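Local structure of geobacter metallireducens SMUG1 (Geobacter metallireducens, 5H9I) at residues P51-L56 with R134-N139; P62-M67 with P142-T147; R210-S215 with R223-T228. The protein is a SMUG1-type member of the uracil DNA glycosylase superfamily with a pocket that binds xanthine. One frame throughout, in Å; residues are numbered along the deposited sequence.

Contact 1 (P51-L56 with R134-N139). With XAN (xanthine), chain B; LEA (pentanoic acid), chain H.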
loop_
_atom_site.group_PDB
_atom_site.type_symbol
_atom_site.label_atom_id
_atom_site.label_comp_id
_atom_site.label_asym_id
_atom_site.label_seq_id
_atom_site.Cartn_x
_atom_site.Cartn_y
_atom_site.Cartn_z
ATOM N N PRO A 51 -6.902 -15.043 -4.693
ATOM C CA PRO A 51 -8.126 -15.068 -4.011
ATOM C C PRO A 51 -8.569 -16.410 -3.548
ATOM O O PRO A 51 -8.086 -17.414 -4.143
ATOM C CB PRO A 51 -9.094 -14.524 -5.036
ATOM C CG PRO A 51 -8.527 -14.946 -6.353
ATOM C CD PRO A 51 -7.061 -14.804 -6.123
ATOM N N PRO A 52 -9.450 -16.451 -2.579
ATOM C CA PRO A 52 -10.099 -15.396 -1.827
ATOM C C PRO A 52 -9.224 -15.098 -0.621
ATOM O O PRO A 52 -8.460 -15.952 -0.175
ATOM C CB PRO A 52 -11.447 -15.962 -1.444
ATOM C CG PRO A 52 -11.099 -17.397 -1.277
ATOM C CD PRO A 52 -10.066 -17.768 -2.247
ATOM N N LYS A 53 -9.450 -13.918 -0.063
ATOM C CA LYS A 53 -8.893 -13.550 1.263
ATOM C C LYS A 53 -10.041 -13.260 2.199
ATOM O O LYS A 53 -11.113 -12.903 1.780
ATOM C CB LYS A 53 -8.038 -12.255 1.144
ATOM C CG LYS A 53 -6.953 -12.333 0.103
ATOM C CD LYS A 53 -5.970 -13.428 0.277
ATOM C CE LYS A 53 -4.749 -13.221 -0.562
ATOM N NZ LYS A 53 -3.914 -14.422 -0.812
ATOM N N GLU A 54 -9.806 -13.442 3.489
ATOM C CA GLU A 54 -10.791 -13.032 4.472
ATOM C C GLU A 54 -10.685 -11.566 4.856
ATOM O O GLU A 54 -11.710 -10.871 5.171
ATOM C CB GLU A 54 -10.665 -13.894 5.721
ATOM C CG GLU A 54 -10.994 -15.344 5.489
ATOM C CD GLU A 54 -10.913 -16.153 6.804
ATOM O OE1 GLU A 54 -11.001 -17.405 6.619
ATOM O OE2 GLU A 54 -10.719 -15.558 7.954
ATOM N N VAL A 55 -9.477 -10.999 4.836
ATOM C CA VAL A 55 -9.196 -9.674 5.332
ATOM C C VAL A 55 -8.231 -8.987 4.425
ATOM O O VAL A 55 -7.186 -9.564 4.101
ATOM C CB VAL A 55 -8.629 -9.682 6.741
ATOM C CG1 VAL A 55 -8.257 -8.337 7.288
ATOM C CG2 VAL A 55 -9.563 -10.462 7.718
ATOM N N LEU A 56 -8.510 -7.742 4.072
ATOM C CA LEU A 56 -7.632 -6.851 3.284
ATOM C C LEU A 56 -7.160 -5.675 4.079
ATOM O O LEU A 56 -8.037 -4.923 4.536
ATOM C CB LEU A 56 -8.354 -6.374 2.056
ATOM C CG LEU A 56 -7.604 -5.420 1.168
ATOM C CD1 LEU A 56 -6.378 -6.045 0.582
ATOM C CD2 LEU A 56 -8.481 -4.906 0.043
ATOM N N ARG A 134 -5.162 -16.058 4.377
ATOM C CA ARG A 134 -6.369 -15.331 4.752
ATOM C C ARG A 134 -6.288 -13.827 4.580
ATOM O O ARG A 134 -7.283 -13.189 4.613
ATOM C CB ARG A 134 -6.746 -15.604 6.210
ATOM C CG ARG A 134 -7.189 -17.010 6.585
ATOM C CD ARG A 134 -7.530 -17.001 8.100
ATOM N NE ARG A 134 -6.397 -17.349 8.917
ATOM C CZ ARG A 134 -6.087 -16.843 10.102
ATOM N NH1 ARG A 134 -6.794 -15.896 10.636
ATOM N NH2 ARG A 134 -5.025 -17.332 10.736
ATOM N N PHE A 135 -5.078 -13.285 4.443
ATOM C CA PHE A 135 -4.879 -11.855 4.466
ATOM C C PHE A 135 -4.218 -11.350 3.165
ATOM O O PHE A 135 -3.541 -12.102 2.448
ATOM C CB PHE A 135 -3.983 -11.480 5.653
ATOM C CG PHE A 135 -4.622 -11.701 6.996
ATOM C CD1 PHE A 135 -4.525 -12.889 7.576
ATOM C CD2 PHE A 135 -5.394 -10.686 7.581
ATOM C CE1 PHE A 135 -5.080 -13.119 8.809
ATOM C CE2 PHE A 135 -5.984 -10.885 8.774
ATOM C CZ PHE A 135 -5.853 -12.072 9.366
ATOM N N PHE A 136 -4.336 -10.047 2.933
ATOM C CA PHE A 136 -3.544 -9.379 1.926
ATOM C C PHE A 136 -3.272 -7.963 2.376
ATOM O O PHE A 136 -4.047 -7.417 3.191
ATOM C CB PHE A 136 -4.178 -9.451 0.550
ATOM C CG PHE A 136 -3.254 -9.049 -0.584
ATOM C CD1 PHE A 136 -2.126 -9.817 -0.845
ATOM C CD2 PHE A 136 -3.550 -7.983 -1.392
ATOM C CE1 PHE A 136 -1.260 -9.461 -1.912
ATOM C CE2 PHE A 136 -2.717 -7.648 -2.438
ATOM C CZ PHE A 136 -1.539 -8.351 -2.670
ATOM N N VAL A 137 -2.274 -7.306 1.796
ATOM C CA VAL A 137 -1.960 -5.896 2.064
ATOM C C VAL A 137 -1.808 -5.135 0.769
ATOM O O VAL A 137 -1.063 -5.557 -0.105
ATOM C CB VAL A 137 -0.623 -5.747 2.932
ATOM C CG1 VAL A 137 -0.339 -4.319 3.261
ATOM C CG2 VAL A 137 -0.732 -6.589 4.204
ATOM N N ALA A 138 -2.502 -4.041 0.631
ATOM C CA ALA A 138 -2.453 -3.196 -0.540
ATOM C C ALA A 138 -2.445 -1.745 -0.179
ATOM O O ALA A 138 -2.765 -1.411 0.943
ATOM C CB ALA A 138 -3.677 -3.468 -1.406
ATOM N N ASN A 139 -1.980 -0.866 -1.098
ATOM C CA ASN A 139 -2.139 0.570 -0.847
ATOM C C ASN A 139 -3.334 1.096 -1.638
ATOM O O ASN A 139 -3.511 0.706 -2.771
ATOM C CB ASN A 139 -0.920 1.358 -1.322
ATOM C CG ASN A 139 0.048 1.591 -0.231
ATOM O OD1 ASN A 139 -0.277 1.628 0.936
ATOM N ND2 ASN A 139 1.358 1.570 -0.629
HETATM N N9 XAN B . 4.845 3.245 4.884
HETATM C C4 XAN B . 3.940 2.854 4.030
HETATM N N3 XAN B . 3.926 2.016 2.997
HETATM C C2 XAN B . 2.865 1.846 2.344
HETATM O O2 XAN B . 2.893 1.123 1.381
HETATM N N1 XAN B . 1.698 2.416 2.676
HETATM C C6 XAN B . 1.567 3.232 3.677
HETATM O O6 XAN B . 0.512 3.812 3.959
HETATM C C5 XAN B . 2.726 3.527 4.398
HETATM N N7 XAN B . 2.974 4.297 5.447
HETATM C C8 XAN B . 4.252 4.122 5.744
HETATM C C2 LEA H . -1.559 -16.606 13.450
HETATM O O2 LEA H . -1.293 -15.459 13.712
HETATM C C3 LEA H . -2.945 -16.925 13.104
HETATM C C4 LEA H . -3.386 -17.872 14.143
HETATM C C5 LEA H . -3.432 -19.291 13.681
HETATM C C6 LEA H . -4.155 -20.248 14.668
HETATM O O1 LEA H . -0.725 -17.485 13.505
#
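Val-55 and Leu-56 pair in parallel with Phe-135 and Phe-136 where strands 55-59 and 135-139 start side by side in the four-stranded sheet. The carbonyl of Arg-134 takes two backbone donors. Val-55 N reaches Arg-134 O at 3.1 Å, nearly along the C=O axis. Glu-54 N is nearer, 2.8 Å from Arg-134 O, but tilted from the carbonyl plane and more bent. Next along the strands, Phe-136 N donates to Val-55 O.

On one face of the sheet, Val-55 and Phe-135 run alongside each other in one direction. Val-55 CB meets Phe-135 CD2 at 3.5 Å, oblique to the ring. The other face carries Leu-56 and Phe-136. Leu-56 CD1 comes to the edge of the Phe-136 ring, 4.0 Å from Phe-136 CD2, and also touches the methyl of Ala-138.

Lys-53 bends at chi2 (-58°), which lays its chain over the strand, with CE 3.4 Å from Phe-135 O. That oxygen has no hydrogen-bond partner in the model; lysine methylenes pack it. Lys-53 NZ is hydrogen-bonded to the carbonyl oxygens of Ser-50, Phe-48 and Phe-132. Glu-54 OE2 lies 3.5 Å from Arg-134 CD, so the carboxylate meets its aliphatic chain, not its charged end. The guanidinium has Phe-135 CE1 above one face, toward its rim, and pentanoic acid at its edge.

At the far end of the strand, Asn-139 OD1 accepts from xanthine N1, and its ND2 donates to xanthine O2 at 2.6 Å. A parallel sheet whose strand ends supply ligand-binding residues is typical of the alpha/beta fold of the uracil DNA glycosylase superfamily.

Contact 2 (P62-M67 with P142-T147)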
loop_
_atom_site.group_PDB
_atom_site.type_symbol
_atom_site.label_atom_id
_atom_site.label_comp_id
_atom_site.label_asym_id
_atom_site.label_seq_id
_atom_site.Cartn_x
_atom_site.Cartn_y
_atom_site.Cartn_z
ATOM N N PRO A 62 2.824 4.949 -0.839
ATOM C CA PRO A 62 4.172 4.490 -0.493
ATOM C C PRO A 62 4.994 5.399 0.373
ATOM O O PRO A 62 4.824 6.648 0.312
ATOM C CB PRO A 62 4.852 4.453 -1.851
ATOM C CG PRO A 62 3.735 4.099 -2.849
ATOM C CD PRO A 62 2.584 4.923 -2.297
ATOM N N GLY A 63 5.838 4.824 1.220
ATOM C CA GLY A 63 6.900 5.617 1.832
ATOM C C GLY A 63 8.049 5.557 0.880
ATOM O O GLY A 63 8.287 4.620 0.088
ATOM N N PRO A 64 8.834 6.639 0.913
ATOM C CA PRO A 64 10.009 6.700 0.031
ATOM C C PRO A 64 11.002 5.586 0.118
ATOM O O PRO A 64 11.717 5.300 -0.877
ATOM C CB PRO A 64 10.666 8.067 0.472
ATOM C CG PRO A 64 10.196 8.190 1.881
ATOM C CD PRO A 64 8.753 7.774 1.819
ATOM N N TRP A 65 11.145 4.910 1.273
ATOM C CA TRP A 65 12.152 3.917 1.467
ATOM C C TRP A 65 11.621 2.477 1.498
ATOM O O TRP A 65 12.390 1.545 1.607
ATOM C CB TRP A 65 12.998 4.158 2.770
ATOM C CG TRP A 65 13.342 5.608 3.039
ATOM C CD1 TRP A 65 13.041 6.339 4.165
ATOM C CD2 TRP A 65 13.950 6.508 2.128
ATOM N NE1 TRP A 65 13.432 7.641 3.993
ATOM C CE2 TRP A 65 14.039 7.752 2.771
ATOM C CE3 TRP A 65 14.501 6.342 0.888
ATOM C CZ2 TRP A 65 14.599 8.857 2.181
ATOM C CZ3 TRP A 65 15.055 7.491 0.264
ATOM C CH2 TRP A 65 15.088 8.704 0.961
ATOM N N GLY A 66 10.308 2.404 1.214
ATOM C CA GLY A 66 9.632 1.102 1.258
ATOM C C GLY A 66 9.090 0.741 -0.104
ATOM O O GLY A 66 9.855 0.382 -0.989
ATOM N N MET A 67 7.787 0.951 -0.275
ATOM C CA MET A 67 7.150 0.568 -1.576
ATOM C C MET A 67 7.794 1.379 -2.765
ATOM O O MET A 67 7.860 0.885 -3.862
ATOM C CB MET A 67 5.637 0.754 -1.561
ATOM C CG MET A 67 5.071 0.399 -2.860
ATOM S SD MET A 67 3.295 0.131 -2.774
ATOM C CE MET A 67 2.840 -0.129 -4.486
ATOM N N PRO A 142 -1.001 4.234 -5.218
ATOM C CA PRO A 142 0.362 3.743 -5.441
ATOM C C PRO A 142 1.402 4.819 -5.734
ATOM O O PRO A 142 2.584 4.475 -5.833
ATOM C CB PRO A 142 0.189 2.881 -6.648
ATOM C CG PRO A 142 -0.833 3.582 -7.444
ATOM C CD PRO A 142 -1.864 4.025 -6.416
ATOM N N LEU A 143 0.987 6.060 -5.850
ATOM C CA LEU A 143 1.908 7.151 -6.241
ATOM C C LEU A 143 2.524 7.789 -5.052
ATOM O O LEU A 143 1.841 7.947 -4.005
ATOM C CB LEU A 143 1.058 8.154 -6.956
ATOM C CG LEU A 143 0.397 7.748 -8.235
ATOM C CD1 LEU A 143 -0.439 8.912 -8.783
ATOM C CD2 LEU A 143 1.321 7.152 -9.261
ATOM N N LEU A 144 3.773 8.264 -5.194
ATOM C CA LEU A 144 4.451 9.116 -4.213
ATOM C C LEU A 144 4.559 10.559 -4.831
ATOM O O LEU A 144 4.847 10.638 -5.993
ATOM C CB LEU A 144 5.827 8.579 -3.954
ATOM C CG LEU A 144 6.625 9.241 -2.876
ATOM C CD1 LEU A 144 6.339 8.618 -1.531
ATOM C CD2 LEU A 144 8.113 9.218 -3.096
ATOM N N PHE A 145 4.159 11.577 -4.073
ATOM C CA PHE A 145 4.125 12.950 -4.508
ATOM C C PHE A 145 5.211 13.723 -3.753
ATOM O O PHE A 145 5.287 13.673 -2.507
ATOM C CB PHE A 145 2.725 13.524 -4.223
ATOM C CG PHE A 145 1.628 12.797 -4.879
ATOM C CD1 PHE A 145 1.258 13.067 -6.178
ATOM C CD2 PHE A 145 0.890 11.911 -4.131
ATOM C CE1 PHE A 145 0.202 12.404 -6.776
ATOM C CE2 PHE A 145 -0.161 11.211 -4.736
ATOM C CZ PHE A 145 -0.507 11.488 -6.012
ATOM N N LEU A 146 6.008 14.501 -4.492
ATOM C CA LEU A 146 7.031 15.349 -3.860
ATOM C C LEU A 146 6.949 16.806 -4.337
ATOM O O LEU A 146 6.591 17.041 -5.464
ATOM C CB LEU A 146 8.425 14.813 -4.212
ATOM C CG LEU A 146 8.755 13.340 -3.988
ATOM C CD1 LEU A 146 10.104 12.956 -4.619
ATOM C CD2 LEU A 146 8.713 12.959 -2.530
ATOM N N THR A 147 7.341 17.698 -3.419
ATOM C CA THR A 147 7.549 19.090 -3.793
ATOM C C THR A 147 8.801 19.209 -4.612
ATOM O O THR A 147 9.649 18.293 -4.674
ATOM C CB THR A 147 7.742 19.936 -2.543
ATOM O OG1 THR A 147 8.982 19.590 -1.897
ATOM C CG2 THR A 147 6.551 19.746 -1.570
#
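Pro-62 and Leu-144 carry this contact, with Pro-142 third. Pro-62 points its ring at the chain that leads into strand 144-146. Its CG lies 3.2 Å from Pro-142 O, and its CD lies 3.6 Å from Leu-143 O. CG and CD of one proline ring are thus set against two successive carbonyl oxygens. No hydrogen bond joins the two segments. Pro-142 O has no hydrogen-bond partner in the model, and the ring carbons of Pro-62 pack against it. Leu-143 O is bonded instead to Asn-61 ND2, from the residue just before Pro-62.

Leu-144 makes the second half of the contact. Its CG stands anti to the backbone N (chi1 -174°), and the branch ending in CD1 does the touching. Leu-144 CD1 is 3.1 Å from Pro-62 O, a tight approach for a methyl and a carbonyl oxygen. The same methyl is 4.2 Å from Pro-64 CD and 4.4 Å from Pro-62 CB. It therefore sits against both prolines and the backbone of Gly-63 that links them. The CB of Pro-142 points away from the loop; it is the carbonyl oxygen that meets Pro-62.

The loop has its own brace. Gly-63 to Gly-66 forms a type I beta turn, closed by Gly-66 N to Gly-63 O at 3.2 Å. Within it, Pro-64 CB packs over the centre of one face of the Trp-65 ring. Gly-63 belongs to the xanthine pocket, and Met-67 also touches that ligand.

Gly-66 is the N-cap of helix 67-70, which follows the turn. Strand 144-146 is the middle strand of a small antiparallel sheet, between strands 29-31 and 152-153. Helix 7-19 packs on Pro-142 and Leu-143 through Leu-14 and Leu-18.

Contact 3 (R210-S215 with R223-T228). With XAN (xanthine), chain B.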
loop_
_atom_site.group_PDB
_atom_site.type_symbol
_atom_site.label_atom_id
_atom_site.label_comp_id
_atom_site.label_asym_id
_atom_site.label_seq_id
_atom_site.Cartn_x
_atom_site.Cartn_y
_atom_site.Cartn_z
ATOM N N ARG A 210 -10.247 -0.028 11.218
ATOM C CA ARG A 210 -9.004 0.711 11.259
ATOM C C ARG A 210 -8.076 0.042 12.252
ATOM O O ARG A 210 -8.515 -0.392 13.246
ATOM C CB ARG A 210 -9.254 2.172 11.739
ATOM C CG ARG A 210 -7.975 3.002 11.931
ATOM C CD ARG A 210 -8.059 4.416 12.552
ATOM N NE ARG A 210 -8.480 4.516 13.974
ATOM C CZ ARG A 210 -7.730 4.467 15.109
ATOM N NH1 ARG A 210 -8.374 4.617 16.253
ATOM N NH2 ARG A 210 -6.380 4.304 15.188
ATOM N N ILE A 211 -6.792 0.002 11.940
ATOM C CA ILE A 211 -5.796 -0.144 12.949
ATOM C C ILE A 211 -4.869 1.094 12.991
ATOM O O ILE A 211 -4.714 1.833 11.994
ATOM C CB ILE A 211 -4.928 -1.407 12.776
ATOM C CG1 ILE A 211 -4.147 -1.394 11.499
ATOM C CG2 ILE A 211 -5.794 -2.672 13.066
ATOM C CD1 ILE A 211 -3.081 -2.504 11.429
ATOM N N ILE A 212 -4.243 1.268 14.141
ATOM C CA ILE A 212 -3.249 2.344 14.289
ATOM C C ILE A 212 -2.188 2.171 13.171
ATOM O O ILE A 212 -1.710 1.060 12.915
ATOM C CB ILE A 212 -2.657 2.272 15.708
ATOM C CG1 ILE A 212 -1.666 3.335 15.930
ATOM C CG2 ILE A 212 -2.192 0.897 16.033
ATOM C CD1 ILE A 212 -1.332 3.410 17.467
ATOM N N HIS A 213 -1.716 3.295 12.665
ATOM C CA HIS A 213 -0.611 3.267 11.723
ATOM C C HIS A 213 0.703 3.076 12.470
ATOM O O HIS A 213 0.892 3.611 13.566
ATOM C CB HIS A 213 -0.602 4.574 10.969
ATOM C CG HIS A 213 0.293 4.570 9.793
ATOM N ND1 HIS A 213 1.665 4.617 9.920
ATOM C CD2 HIS A 213 0.022 4.480 8.474
ATOM C CE1 HIS A 213 2.198 4.576 8.713
ATOM N NE2 HIS A 213 1.228 4.540 7.839
ATOM N N PRO A 214 1.616 2.299 11.919
ATOM C CA PRO A 214 2.862 1.930 12.622
ATOM C C PRO A 214 3.937 3.028 12.658
ATOM O O PRO A 214 4.951 2.711 13.285
ATOM C CB PRO A 214 3.328 0.653 11.854
ATOM C CG PRO A 214 2.817 0.835 10.470
ATOM C CD PRO A 214 1.452 1.433 10.690
ATOM N N SER A 215 3.747 4.134 12.008
ATOM C CA SER A 215 4.840 5.150 11.990
ATOM C C SER A 215 5.158 5.705 13.363
ATOM O O SER A 215 4.300 5.786 14.272
ATOM C CB SER A 215 4.735 6.217 10.955
ATOM O OG SER A 215 4.251 7.341 11.483
ATOM N N ARG A 223 5.338 2.998 21.633
ATOM C CA ARG A 223 5.289 2.195 22.850
ATOM C C ARG A 223 4.954 0.755 22.646
ATOM O O ARG A 223 5.645 -0.142 23.129
ATOM C CB ARG A 223 4.253 2.803 23.727
ATOM C CG ARG A 223 4.166 2.082 25.074
ATOM C CD ARG A 223 3.162 2.785 25.985
ATOM N NE ARG A 223 1.826 2.732 25.424
ATOM C CZ ARG A 223 1.059 1.655 25.421
ATOM N NH1 ARG A 223 -0.085 1.780 24.823
ATOM N NH2 ARG A 223 1.449 0.539 26.059
ATOM N N ASP A 224 3.908 0.458 21.884
ATOM C CA ASP A 224 3.510 -0.937 21.670
ATOM C C ASP A 224 2.549 -0.974 20.465
ATOM O O ASP A 224 1.333 -1.142 20.617
ATOM C CB ASP A 224 2.754 -1.468 22.881
ATOM C CG ASP A 224 2.465 -2.971 22.753
ATOM O OD1 ASP A 224 3.030 -3.625 21.836
ATOM O OD2 ASP A 224 1.716 -3.450 23.597
ATOM N N TRP A 225 3.143 -0.825 19.241
ATOM C CA TRP A 225 2.280 -0.857 18.048
ATOM C C TRP A 225 1.536 -2.224 17.935
ATOM O O TRP A 225 0.323 -2.235 17.761
ATOM C CB TRP A 225 3.060 -0.504 16.779
ATOM C CG TRP A 225 2.197 -0.576 15.614
ATOM C CD1 TRP A 225 1.225 0.292 15.266
ATOM C CD2 TRP A 225 2.113 -1.664 14.721
ATOM N NE1 TRP A 225 0.537 -0.176 14.154
ATOM C CE2 TRP A 225 1.040 -1.360 13.800
ATOM C CE3 TRP A 225 2.815 -2.815 14.536
ATOM C CZ2 TRP A 225 0.726 -2.201 12.768
ATOM C CZ3 TRP A 225 2.459 -3.646 13.590
ATOM C CH2 TRP A 225 1.452 -3.345 12.681
ATOM N N ALA A 226 2.271 -3.260 18.127
ATOM C CA ALA A 226 1.731 -4.595 17.880
ATOM C C ALA A 226 0.630 -4.902 18.851
ATOM O O ALA A 226 -0.458 -5.357 18.466
ATOM C CB ALA A 226 2.884 -5.619 17.985
ATOM N N GLY A 227 0.836 -4.592 20.166
ATOM C CA GLY A 227 -0.238 -4.810 21.109
ATOM C C GLY A 227 -1.464 -4.008 20.933
ATOM O O GLY A 227 -2.594 -4.421 21.099
ATOM N N THR A 228 -1.298 -2.789 20.425
ATOM C CA THR A 228 -2.359 -1.932 20.147
ATOM C C THR A 228 -3.186 -2.444 18.940
ATOM O O THR A 228 -4.389 -2.522 18.941
ATOM C CB THR A 228 -1.879 -0.489 19.855
ATOM O OG1 THR A 228 -1.158 0.022 21.032
ATOM C CG2 THR A 228 -3.010 0.390 19.595
HETATM N N9 XAN B . 4.845 3.245 4.884
HETATM C C4 XAN B . 3.940 2.854 4.030
HETATM N N3 XAN B . 3.926 2.016 2.997
HETATM C C2 XAN B . 2.865 1.846 2.344
HETATM O O2 XAN B . 2.893 1.123 1.381
HETATM N N1 XAN B . 1.698 2.416 2.676
HETATM C C6 XAN B . 1.567 3.232 3.677
HETATM O O6 XAN B . 0.512 3.812 3.959
HETATM C C5 XAN B . 2.726 3.527 4.398
HETATM N N7 XAN B . 2.974 4.297 5.447
HETATM C C8 XAN B . 4.252 4.122 5.744
#
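Pro-214 packs over one face of the Trp-225 indole at the apolar centre of this contact. Its CB stands 3.7 Å from the centroid of the five-membered ring, 13° off the ring normal, a CH-pi contact. The two side chains run alongside each other in one direction. Trp-225 has CG anti to its backbone N (chi1 179°), which carries the indole off helix 219-235 toward the 210-215 chain. Ile-212 runs antiparallel to it, with CG2 3.6 Å from Trp-225 CD1. The same CG2 touches Thr-228 CG2 at 3.7 Å, and these two side chains are nearly perpendicular. Ile-211 CD1 reaches the benzene part of the indole at Trp-225 CZ2, 4.0 Å away. Phe-120, of helix 112-125, also meets the indole, its ring steeply inclined to it.

These residues join the end of strand 207-211, an outermost strand of the parallel sheet, to the next helix in the chain. This is a strand-loop-helix connection in the alpha/beta fold of the superfamily, and its loop carries His-213 of the xanthine pocket.

The indole N-H is satisfied across the contact. Trp-225 NE1 donates to Ile-212 O at 2.8 Å, almost straight at 175°. The oxygen lies in the indole plane, whereas the donor stands above the plane of the carbonyl.

Further out, the CB of His-213 points away from the helix segment. Its ND1 accepts from Ser-215 N close to the ring plane, which should restrain ring rotation. Its NE2 donates to xanthine N7 at 3.0 Å. Asp-224 O takes Thr-228 N and Thr-228 OG1, from opposite faces of its plane. Asp-224 OD1 accepts from Gly-227 N at 2.9 Å in an Asx motif. The helix is kinked here, where Gly-227 N lacks a backbone bond to the preceding turn.

From the N terminus, the chain enters contact 1 at 51-56 and runs on through strand 55-59 into the loop 62-67 of contact 2. Contact 1 closes at 134-139, and contact 2 closes just after it at 142-147. Their segments alternate, so the two contacts cross, and they touch where Asn-139 ND2 lies 3.2 Å from Met-67 SD. Contact 1 ties two strands of the parallel sheet. Contact 2 joins a pocket loop to the small antiparallel sheet. Contact 3 follows in series as a short closure between strand 207-211 and helix 219-235. It shares the parallel sheet and xanthine with contact 1, without touching it.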